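Local coordinates for listeriolysin O (Listeria monocytogenes, PDB 4CDB), which binds cholesterol-containing host membranes, changes conformation and inserts as an oligomeric pore complex that lyses the cell, at residues Ala443-Gly448 against Arg455-Asp460; Ser396-Asn401 against Ala436-Val441; Lys68-Asn73 against Ser366-Thr371. All blocks are in the same frame, centred on the assembly; numbering follows the deposited sequence.

Interaction 1. Residues Ala443-Gly448 against Arg455-Asp460. With TAM (tris(hydroxyethyl)aminomethane), chain U; ACT (acetate ion), chain B.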
loop_
_atom_site.group_PDB
_atom_site.type_symbol
_atom_site.label_atom_id
_atom_site.label_comp_id
_atom_site.label_asym_id
_atom_site.label_seq_id
_atom_site.Cartn_x
_atom_site.Cartn_y
_atom_site.Cartn_z
ATOM N N ALA A 443 18.240 -3.471 -48.734
ATOM C CA ALA A 443 18.565 -4.535 -49.677
ATOM C C ALA A 443 18.545 -4.014 -51.106
ATOM O O ALA A 443 17.649 -3.258 -51.484
ATOM C CB ALA A 443 17.597 -5.700 -49.524
ATOM N N LYS A 444 19.541 -4.419 -51.889
ATOM C CA LYS A 444 19.611 -4.057 -53.300
ATOM C C LYS A 444 19.901 -5.279 -54.167
ATOM O O LYS A 444 20.421 -6.288 -53.683
ATOM C CB LYS A 444 20.671 -2.979 -53.539
ATOM C CG LYS A 444 22.090 -3.399 -53.175
ATOM C CD LYS A 444 23.079 -2.264 -53.408
ATOM C CE LYS A 444 24.498 -2.698 -53.066
ATOM N NZ LYS A 444 25.490 -1.604 -53.261
ATOM N N GLU A 445 19.565 -5.187 -55.449
ATOM C CA GLU A 445 19.777 -6.301 -56.363
ATOM C C GLU A 445 20.468 -5.849 -57.643
ATOM O O GLU A 445 20.198 -4.760 -58.153
ATOM C CB GLU A 445 18.451 -6.998 -56.680
ATOM C CG GLU A 445 17.378 -6.090 -57.268
ATOM C CD GLU A 445 17.242 -6.223 -58.776
ATOM O OE1 GLU A 445 18.063 -6.927 -59.404
ATOM O OE2 GLU A 445 16.304 -5.617 -59.332
ATOM N N CYS A 446 21.364 -6.687 -58.154
ATOM C CA CYS A 446 22.096 -6.369 -59.376
ATOM C C CYS A 446 21.251 -6.611 -60.629
ATOM O O CYS A 446 20.914 -7.749 -60.951
ATOM C CB CYS A 446 23.395 -7.176 -59.447
ATOM S SG CYS A 446 24.439 -6.780 -60.869
ATOM N N THR A 447 20.916 -5.534 -61.336
ATOM C CA THR A 447 20.099 -5.636 -62.542
ATOM C C THR A 447 20.943 -5.942 -63.773
ATOM O O THR A 447 20.468 -6.568 -64.720
ATOM C CB THR A 447 19.308 -4.342 -62.807
ATOM O OG1 THR A 447 20.210 -3.300 -63.200
ATOM C CG2 THR A 447 18.543 -3.919 -61.569
ATOM N N GLY A 448 22.193 -5.488 -63.758
ATOM C CA GLY A 448 23.099 -5.715 -64.869
ATOM C C GLY A 448 23.015 -4.651 -65.948
ATOM O O GLY A 448 23.734 -4.714 -66.948
ATOM N N ARG A 455 19.819 -1.904 -58.030
ATOM C CA ARG A 455 18.504 -1.331 -57.769
ATOM C C ARG A 455 18.082 -1.595 -56.332
ATOM O O ARG A 455 18.110 -2.738 -55.870
ATOM C CB ARG A 455 17.458 -1.902 -58.729
ATOM C CG ARG A 455 16.047 -1.392 -58.470
ATOM C CD ARG A 455 15.054 -2.003 -59.441
ATOM N NE ARG A 455 15.468 -1.815 -60.827
ATOM C CZ ARG A 455 14.772 -2.233 -61.880
ATOM N NH1 ARG A 455 13.618 -2.864 -61.708
ATOM N NH2 ARG A 455 15.229 -2.017 -63.106
ATOM N N THR A 456 17.698 -0.536 -55.626
ATOM C CA THR A 456 17.246 -0.666 -54.247
ATOM C C THR A 456 15.913 -1.406 -54.190
ATOM O O THR A 456 14.975 -1.064 -54.910
ATOM C CB THR A 456 17.098 0.711 -53.568
ATOM O OG1 THR A 456 18.373 1.364 -53.524
ATOM C CG2 THR A 456 16.566 0.559 -52.151
ATOM N N VAL A 457 15.841 -2.428 -53.342
ATOM C CA VAL A 457 14.606 -3.178 -53.151
ATOM C C VAL A 457 13.924 -2.758 -51.853
ATOM O O VAL A 457 12.710 -2.560 -51.816
ATOM C CB VAL A 457 14.865 -4.697 -53.114
ATOM C CG1 VAL A 457 13.552 -5.460 -53.010
ATOM C CG2 VAL A 457 15.626 -5.127 -54.349
ATOM N N ILE A 458 14.715 -2.630 -50.788
ATOM C CA ILE A 458 14.210 -2.233 -49.475
ATOM C C ILE A 458 15.103 -1.173 -48.838
ATOM O O ILE A 458 16.327 -1.272 -48.889
ATOM C CB ILE A 458 14.157 -3.431 -48.498
ATOM C CG1 ILE A 458 13.449 -4.628 -49.130
ATOM C CG2 ILE A 458 13.472 -3.043 -47.186
ATOM C CD1 ILE A 458 13.414 -5.836 -48.230
ATOM N N ASP A 459 14.481 -0.167 -48.229
ATOM C CA ASP A 459 15.206 0.838 -47.459
ATOM C C ASP A 459 14.351 1.306 -46.283
ATOM O O ASP A 459 13.844 2.427 -46.279
ATOM C CB ASP A 459 15.592 2.025 -48.350
ATOM C CG ASP A 459 16.686 2.894 -47.740
ATOM O OD1 ASP A 459 16.847 2.891 -46.501
ATOM O OD2 ASP A 459 17.387 3.586 -48.508
ATOM N N ASP A 460 14.186 0.437 -45.288
ATOM C CA ASP A 460 13.390 0.766 -44.108
ATOM C C ASP A 460 14.290 1.102 -42.925
ATOM O O ASP A 460 15.216 0.355 -42.608
ATOM C CB ASP A 460 12.448 -0.385 -43.750
ATOM C CG ASP A 460 11.413 -0.649 -44.826
ATOM O OD1 ASP A 460 11.112 0.280 -45.606
ATOM O OD2 ASP A 460 10.897 -1.786 -44.892
HETATM C C TAM U . 10.703 1.890 -50.879
HETATM C C1 TAM U . 10.838 3.371 -51.226
HETATM C C2 TAM U . 11.554 1.479 -49.680
HETATM C C3 TAM U . 11.036 1.083 -52.131
HETATM C C4 TAM U . 11.667 4.148 -50.210
HETATM C C5 TAM U . 10.947 0.279 -48.959
HETATM C C6 TAM U . 12.477 0.584 -52.138
HETATM N N TAM U . 9.303 1.631 -50.544
HETATM O O4 TAM U . 12.792 4.726 -50.882
HETATM O O5 TAM U . 11.851 -0.174 -47.945
HETATM O O6 TAM U . 13.372 1.686 -52.331
HETATM C C ACT B . 28.575 -2.324 -55.030
HETATM O O ACT B . 27.848 -2.489 -54.028
HETATM O OXT ACT B . 28.450 -1.334 -55.783
HETATM C CH3 ACT B . 29.597 -3.369 -55.365
#

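Interaction 2. Residues Ser396-Asn401 against Ala436-Val441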
loop_
_atom_site.group_PDB
_atom_site.type_symbol
_atom_site.label_atom_id
_atom_site.label_comp_id
_atom_site.label_asym_id
_atom_site.label_seq_id
_atom_site.Cartn_x
_atom_site.Cartn_y
_atom_site.Cartn_z
ATOM N N SER A 396 21.667 -2.746 -39.967
ATOM C CA SER A 396 22.353 -2.166 -38.818
ATOM C C SER A 396 21.373 -1.846 -37.696
ATOM O O SER A 396 20.161 -1.795 -37.913
ATOM C CB SER A 396 23.105 -0.896 -39.228
ATOM O OG SER A 396 22.213 0.077 -39.747
ATOM N N TRP A 397 21.909 -1.635 -36.496
ATOM C CA TRP A 397 21.103 -1.284 -35.330
ATOM C C TRP A 397 21.977 -0.734 -34.204
ATOM O O TRP A 397 23.205 -0.819 -34.260
ATOM C CB TRP A 397 20.312 -2.498 -34.833
ATOM C CG TRP A 397 21.177 -3.619 -34.344
ATOM C CD1 TRP A 397 21.602 -3.830 -33.064
ATOM C CD2 TRP A 397 21.728 -4.683 -35.130
ATOM N NE1 TRP A 397 22.382 -4.959 -33.004
ATOM C CE2 TRP A 397 22.476 -5.500 -34.258
ATOM C CE3 TRP A 397 21.661 -5.022 -36.485
ATOM C CZ2 TRP A 397 23.151 -6.639 -34.701
ATOM C CZ3 TRP A 397 22.333 -6.152 -36.920
ATOM C CH2 TRP A 397 23.068 -6.945 -36.031
ATOM N N ASP A 398 21.334 -0.166 -33.188
ATOM C CA ASP A 398 22.039 0.348 -32.019
ATOM C C ASP A 398 21.744 -0.510 -30.795
ATOM O O ASP A 398 20.621 -0.983 -30.620
ATOM C CB ASP A 398 21.632 1.796 -31.734
ATOM C CG ASP A 398 22.187 2.772 -32.752
ATOM O OD1 ASP A 398 23.351 2.600 -33.168
ATOM O OD2 ASP A 398 21.456 3.710 -33.136
ATOM N N GLU A 399 22.756 -0.714 -29.958
ATOM C CA GLU A 399 22.575 -1.402 -28.684
ATOM C C GLU A 399 22.901 -0.456 -27.531
ATOM O O GLU A 399 24.006 0.080 -27.448
ATOM C CB GLU A 399 23.439 -2.663 -28.616
ATOM C CG GLU A 399 23.044 -3.733 -29.623
ATOM C CD GLU A 399 23.869 -4.997 -29.489
ATOM O OE1 GLU A 399 24.619 -5.115 -28.500
ATOM O OE2 GLU A 399 23.767 -5.870 -30.377
ATOM N N VAL A 400 21.930 -0.249 -26.647
ATOM C CA VAL A 400 22.080 0.725 -25.572
ATOM C C VAL A 400 22.426 0.073 -24.236
ATOM O O VAL A 400 21.670 -0.752 -23.722
ATOM C CB VAL A 400 20.807 1.576 -25.413
ATOM C CG1 VAL A 400 20.903 2.453 -24.174
ATOM C CG2 VAL A 400 20.582 2.421 -26.655
ATOM N N ASN A 401 23.576 0.450 -23.685
ATOM C CA ASN A 401 23.992 -0.011 -22.366
ATOM C C ASN A 401 24.231 1.156 -21.413
ATOM O O ASN A 401 23.977 2.309 -21.762
ATOM C CB ASN A 401 25.241 -0.889 -22.464
ATOM C CG ASN A 401 24.983 -2.185 -23.203
ATOM O OD1 ASN A 401 24.603 -3.190 -22.602
ATOM N ND2 ASN A 401 25.183 -2.168 -24.515
ATOM N N ALA A 436 18.379 -3.606 -28.100
ATOM C CA ALA A 436 18.580 -3.145 -29.470
ATOM C C ALA A 436 17.412 -2.293 -29.955
ATOM O O ALA A 436 16.249 -2.657 -29.778
ATOM C CB ALA A 436 18.795 -4.325 -30.404
ATOM N N ARG A 437 17.728 -1.156 -30.569
ATOM C CA ARG A 437 16.702 -0.300 -31.155
ATOM C C ARG A 437 17.176 0.353 -32.451
ATOM O O ARG A 437 18.346 0.240 -32.820
ATOM C CB ARG A 437 16.236 0.761 -30.153
ATOM C CG ARG A 437 17.333 1.683 -29.639
ATOM C CD ARG A 437 16.772 2.670 -28.623
ATOM N NE ARG A 437 17.810 3.482 -27.994
ATOM C CZ ARG A 437 18.123 4.722 -28.356
ATOM N NH1 ARG A 437 17.475 5.311 -29.351
ATOM N NH2 ARG A 437 19.085 5.375 -27.719
ATOM N N ASN A 438 16.256 1.029 -33.134
ATOM C CA ASN A 438 16.545 1.686 -34.405
ATOM C C ASN A 438 17.120 0.727 -35.442
ATOM O O ASN A 438 18.238 0.908 -35.925
ATOM C CB ASN A 438 17.473 2.885 -34.199
ATOM C CG ASN A 438 16.796 4.020 -33.461
ATOM O OD1 ASN A 438 15.615 4.294 -33.675
ATOM N ND2 ASN A 438 17.538 4.684 -32.584
ATOM N N ILE A 439 16.342 -0.298 -35.772
ATOM C CA ILE A 439 16.760 -1.297 -36.743
ATOM C C ILE A 439 16.623 -0.760 -38.165
ATOM O O ILE A 439 15.565 -0.263 -38.554
ATOM C CB ILE A 439 15.958 -2.610 -36.592
ATOM C CG1 ILE A 439 16.490 -3.430 -35.417
ATOM C CG2 ILE A 439 16.032 -3.436 -37.861
ATOM C CD1 ILE A 439 15.981 -2.987 -34.065
ATOM N N ASN A 440 17.708 -0.848 -38.930
ATOM C CA ASN A 440 17.704 -0.432 -40.325
ATOM C C ASN A 440 17.861 -1.629 -41.259
ATOM O O ASN A 440 18.799 -2.412 -41.123
ATOM C CB ASN A 440 18.819 0.581 -40.583
ATOM C CG ASN A 440 18.715 1.801 -39.690
ATOM O OD1 ASN A 440 17.639 2.374 -39.525
ATOM N ND2 ASN A 440 19.836 2.200 -39.101
ATOM N N VAL A 441 16.937 -1.769 -42.202
ATOM C CA VAL A 441 16.984 -2.876 -43.148
ATOM C C VAL A 441 17.068 -2.362 -44.579
ATOM O O VAL A 441 16.151 -1.694 -45.059
ATOM C CB VAL A 441 15.753 -3.785 -43.003
ATOM C CG1 VAL A 441 15.758 -4.866 -44.078
ATOM C CG2 VAL A 441 15.720 -4.403 -41.616
HETATM O O HOH W 1 20.510 2.251 -36.043
#

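Interaction 3. Residues Lys68-Asn73 against Ser366-Thr371. With NA (sodium ion), chain K; NA (sodium ion), chain G.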
loop_
_atom_site.group_PDB
_atom_site.type_symbol
_atom_site.label_atom_id
_atom_site.label_comp_id
_atom_site.label_asym_id
_atom_site.label_seq_id
_atom_site.Cartn_x
_atom_site.Cartn_y
_atom_site.Cartn_z
ATOM N N LYS A 68 12.315 8.869 -2.843
ATOM C CA LYS A 68 10.972 9.385 -2.594
ATOM C C LYS A 68 10.757 9.707 -1.116
ATOM O O LYS A 68 11.483 9.217 -0.252
ATOM C CB LYS A 68 9.914 8.383 -3.063
ATOM C CG LYS A 68 10.033 7.981 -4.524
ATOM C CD LYS A 68 9.834 9.170 -5.449
ATOM C CE LYS A 68 8.429 9.201 -6.034
ATOM N NZ LYS A 68 7.376 9.325 -4.987
ATOM N N SER A 69 9.757 10.534 -0.835
ATOM C CA SER A 69 9.407 10.873 0.539
ATOM C C SER A 69 7.931 10.628 0.811
ATOM O O SER A 69 7.070 11.013 0.018
ATOM C CB SER A 69 9.738 12.335 0.842
ATOM O OG SER A 69 11.135 12.537 0.935
ATOM N N ILE A 70 7.643 9.980 1.935
ATOM C CA ILE A 70 6.271 9.852 2.402
ATOM C C ILE A 70 6.100 10.638 3.704
ATOM O O ILE A 70 6.646 10.277 4.747
ATOM C CB ILE A 70 5.816 8.368 2.531
ATOM C CG1 ILE A 70 4.420 8.284 3.151
ATOM C CG2 ILE A 70 6.818 7.543 3.331
ATOM C CD1 ILE A 70 3.816 6.893 3.124
ATOM N N ASN A 71 5.363 11.742 3.615
ATOM C CA ASN A 71 5.170 12.647 4.741
ATOM C C ASN A 71 3.683 12.788 5.045
ATOM O O ASN A 71 2.943 13.419 4.287
ATOM C CB ASN A 71 5.781 14.015 4.427
ATOM C CG ASN A 71 6.731 14.496 5.509
ATOM O OD1 ASN A 71 7.919 14.708 5.260
ATOM N ND2 ASN A 71 6.209 14.676 6.716
ATOM N N GLN A 72 3.249 12.208 6.160
ATOM C CA GLN A 72 1.823 12.022 6.408
ATOM C C GLN A 72 1.424 12.141 7.885
ATOM O O GLN A 72 2.073 11.577 8.764
ATOM C CB GLN A 72 1.400 10.661 5.852
ATOM C CG GLN A 72 -0.039 10.284 6.111
ATOM C CD GLN A 72 -0.424 8.997 5.413
ATOM O OE1 GLN A 72 -0.090 8.786 4.245
ATOM N NE2 GLN A 72 -1.124 8.123 6.126
ATOM N N ASN A 73 0.348 12.881 8.146
ATOM C CA ASN A 73 -0.167 13.039 9.501
ATOM C C ASN A 73 -1.438 12.224 9.717
ATOM O O ASN A 73 -2.437 12.426 9.027
ATOM C CB ASN A 73 -0.425 14.513 9.808
ATOM C CG ASN A 73 0.796 15.375 9.573
ATOM O OD1 ASN A 73 1.917 14.873 9.503
ATOM N ND2 ASN A 73 0.587 16.680 9.450
ATOM N N SER A 366 9.166 9.818 6.157
ATOM C CA SER A 366 10.091 8.750 5.805
ATOM C C SER A 366 10.580 8.888 4.371
ATOM O O SER A 366 9.806 9.220 3.472
ATOM C CB SER A 366 9.429 7.384 5.996
ATOM O OG SER A 366 10.294 6.337 5.590
ATOM N N GLU A 367 11.867 8.634 4.166
ATOM C CA GLU A 367 12.433 8.612 2.827
ATOM C C GLU A 367 12.673 7.168 2.418
ATOM O O GLU A 367 13.015 6.329 3.252
ATOM C CB GLU A 367 13.744 9.395 2.779
ATOM C CG GLU A 367 13.605 10.870 3.106
ATOM C CD GLU A 367 14.938 11.592 3.109
ATOM O OE1 GLU A 367 15.982 10.914 3.007
ATOM O OE2 GLU A 367 14.941 12.835 3.212
ATOM N N TYR A 368 12.489 6.880 1.134
ATOM C CA TYR A 368 12.689 5.529 0.626
ATOM C C TYR A 368 13.131 5.525 -0.835
ATOM O O TYR A 368 12.950 6.506 -1.557
ATOM C CB TYR A 368 11.419 4.691 0.806
ATOM C CG TYR A 368 10.227 5.162 0.001
ATOM C CD1 TYR A 368 9.376 6.146 0.490
ATOM C CD2 TYR A 368 9.946 4.612 -1.244
ATOM C CE1 TYR A 368 8.282 6.574 -0.244
ATOM C CE2 TYR A 368 8.858 5.034 -1.982
ATOM C CZ TYR A 368 8.029 6.013 -1.478
ATOM O OH TYR A 368 6.947 6.432 -2.218
ATOM N N ILE A 369 13.720 4.412 -1.259
ATOM C CA ILE A 369 14.141 4.257 -2.642
ATOM C C ILE A 369 13.085 3.497 -3.432
ATOM O O ILE A 369 12.797 2.334 -3.145
ATOM C CB ILE A 369 15.484 3.513 -2.742
ATOM C CG1 ILE A 369 16.591 4.317 -2.058
ATOM C CG2 ILE A 369 15.837 3.246 -4.195
ATOM C CD1 ILE A 369 17.938 3.624 -2.042
ATOM N N GLU A 370 12.498 4.163 -4.419
ATOM C CA GLU A 370 11.530 3.516 -5.293
ATOM C C GLU A 370 12.256 2.848 -6.456
ATOM O O GLU A 370 12.940 3.514 -7.235
ATOM C CB GLU A 370 10.522 4.533 -5.826
ATOM C CG GLU A 370 9.465 3.934 -6.739
ATOM C CD GLU A 370 8.623 4.987 -7.432
ATOM O OE1 GLU A 370 9.194 5.815 -8.172
ATOM O OE2 GLU A 370 7.389 4.980 -7.241
ATOM N N THR A 371 12.112 1.532 -6.565
ATOM C CA THR A 371 12.753 0.781 -7.637
ATOM C C THR A 371 11.752 0.412 -8.722
ATOM O O THR A 371 10.755 -0.261 -8.459
ATOM C CB THR A 371 13.408 -0.501 -7.101
ATOM O OG1 THR A 371 14.365 -0.156 -6.092
ATOM C CG2 THR A 371 14.104 -1.260 -8.225
HETATM NA NA NA K . 4.592 5.740 -0.887
HETATM NA NA NA G . 9.110 -2.094 -8.240
HETATM O O HOH W 2 5.540 9.258 -1.868
HETATM O O HOH W 3 6.694 -1.563 -8.142
HETATM O O HOH W 4 10.685 -4.058 -8.392
#

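Interaction 1. Residues Ala443-Gly448 against Arg455-Asp460
A beta hairpin of the membrane-binding beta-sandwich domain pairs Ala-443 and Glu-445 with Ile-458 and Arg-455, and the conserved undecapeptide, Glu-445 to Arg-455, spans its turn and the adjoining strand ends. The strand axes lie 4.4 Å apart with their directions at 156°, hence antiparallel and twisted. Toward the turn the pairing is regular, Glu-445 N giving to Arg-455 O at 2.9 Å and Arg-455 N answering to Glu-445 O. Beyond the Lys-444 and Thr-456 pair, at Ala-443, the register slips by one: Val-457 N (2.7 Å) and Ile-458 N (3.1 Å) both donate to Ala-443 O, a classic beta bulge confirmed by the helix-like backbone of Val-457.

The bulge sends Val-457 to the face that carries Glu-445 and Arg-455, where its CG2 meets Glu-445 CG at 3.5 Å, the two side chains crossing nearly at right angles. Glu-445 CG sits between its own N and carbonyl carbon (chi1 57°), and a bend at chi2 lays the carboxylate alongside Arg-455. The carboxylate and guanidinium planes are 65° apart, and Glu-445 OE2 stays 4.2 Å from Arg-455 NE, well out of the guanidinium plane. The Thr-447 side chain crosses that of Arg-455, CG2 3.6 Å from Arg-455 CB, while the arginine's NH2 forms a salt bridge with Glu-452.

Beyond the bulge, the tris(hydroxyethyl)aminomethane oxygen O5 accepts from Asp-459 N at 2.6 Å and lies very close to Asp-460 OD1, a bond too short to trust in detail. On the other side of the sheet Lys-444 runs out extended to an acetate and makes a cation-pi contact with Trp-454. Glu-445 and Arg-455 probably attract each other through charge alone, since no guanidinium N-H points at the carboxylate, and the backbone bonds fix how the undecapeptide's two ends meet.

Interaction 2. Residues Ser396-Asn401 against Ala436-Val441
Ser-396, Trp-397 and Asp-398 meet Ala-436 to Asn-440 at the centre of the four-stranded antiparallel sheet of the beta-sandwich domain, where strands 391-402 and 436-449 are neighbours. The axes of segments 396-401 and 436-441 are 4.7 Å apart and their directions differ by 157°.

Backbone hydrogen bonds form two pairs. Asn-440 N reaches Ser-396 O at 2.8 Å in an almost straight bond (175°), and the reverse bond from Ser-396 N is longer. Asp-398 and Arg-437 exchange a second pair, with Arg-437 N in the carbonyl plane of Asp-398. The register shifts by one residue between these pairs, a beta bulge at which Asn-438 has a left-handed backbone.

Polar side chains occupy the face of Ser-396 and Asn-440. Asn-440 ND2 donates to Ser-396 OG at 3.3 Å, the hydroxyl lying in the amide plane, while Asn-440 OD1 accepts from the backbone N of Asn-462. Water 1 donates to Asn-438 O and, weakly, to Asp-398 OD2; His-412 holds OD1 of that carboxylate.

Apolar contacts gather round Trp-397, which turns to the opposite face. Trp-397 CB lies 4.0 Å from Ile-439 CG1 and Trp-397 CD1 3.9 Å from Ala-436 CB, with Ile-430 and Leu-432 of strand 426-432 packing against the residue. Near the end of the pairing Val-400 CG2 sits at the guanidinium edge of Arg-437, 3.3 Å from NE.

One further bond fixes the rotation of the indole: Trp-397 NE1 donates to the anti lone pair of Glu-399 OE2 at 3.1 Å, the acceptor lying 3° out of the ring plane.

Interaction 3. Residues Lys68-Asn73 against Ser366-Thr371
Lys-68 and Ile-70 pair in antiparallel register with Tyr-368 and Ser-366 through four backbone hydrogen bonds, their strand axes 4.7 Å apart and the directions 147° from one another. The contact joins strand 59-74 to the long strand 362-385 in the mixed sheet of this cholesterol-dependent cytolysin. Lys-68 N to Tyr-368 O (2.8 Å) and Ile-70 N to Ser-366 O both run nearly along the C=O axis.

The Tyr-368 ring and the Lys-68 side chain carry most of the side-chain contact. With chi1 at 65°, Tyr-368 CG is tucked over the backbone and the ring leans across to the neighbouring strand, where Lys-68 CB makes a CH-pi contact over one face, 3.7 Å from the Tyr-368 ring centroid. Ile-70 CG2 approaches the ring obliquely, 4.0 Å from Tyr-368 CE1, and packs on Ser-366 CB at 3.7 Å. Helix 176-183 covers this face through Ala-181; it lies within residues 176-189, which become a transmembrane beta strand when the toxin inserts, and Ser-177 hydrogen-bonds Ser-366 OG.

Water 2 bridges Ser-69 O and Tyr-368 OH, donating to both. Tyr-368 OH also binds a sodium ion at 2.8 Å, in a site completed by Glu-171 and Gln-178.

How the interactions relate
Interactions 1 and 2 share strand 436-449 and touch through a probable hydrogen bond from Val-441 N to Asp-460 O, so three adjacent strands of one sheet are tied in series. Their centres are 21 Å apart. Interaction 3 belongs to another sheet, about 17 Å from interaction 2 and 34 Å from interaction 1 between nearest atoms, and lies much closer to the chain's centre. All three are partly buried. Both contacts in the four-stranded sheet contain a beta bulge, whereas 68-73 with 366-371 keeps regular register. Chemistry differs too: unbonded opposite charges in interaction 1, amide, water and indole bonds in interaction 2, and a sodium-bound tyrosine in interaction 3.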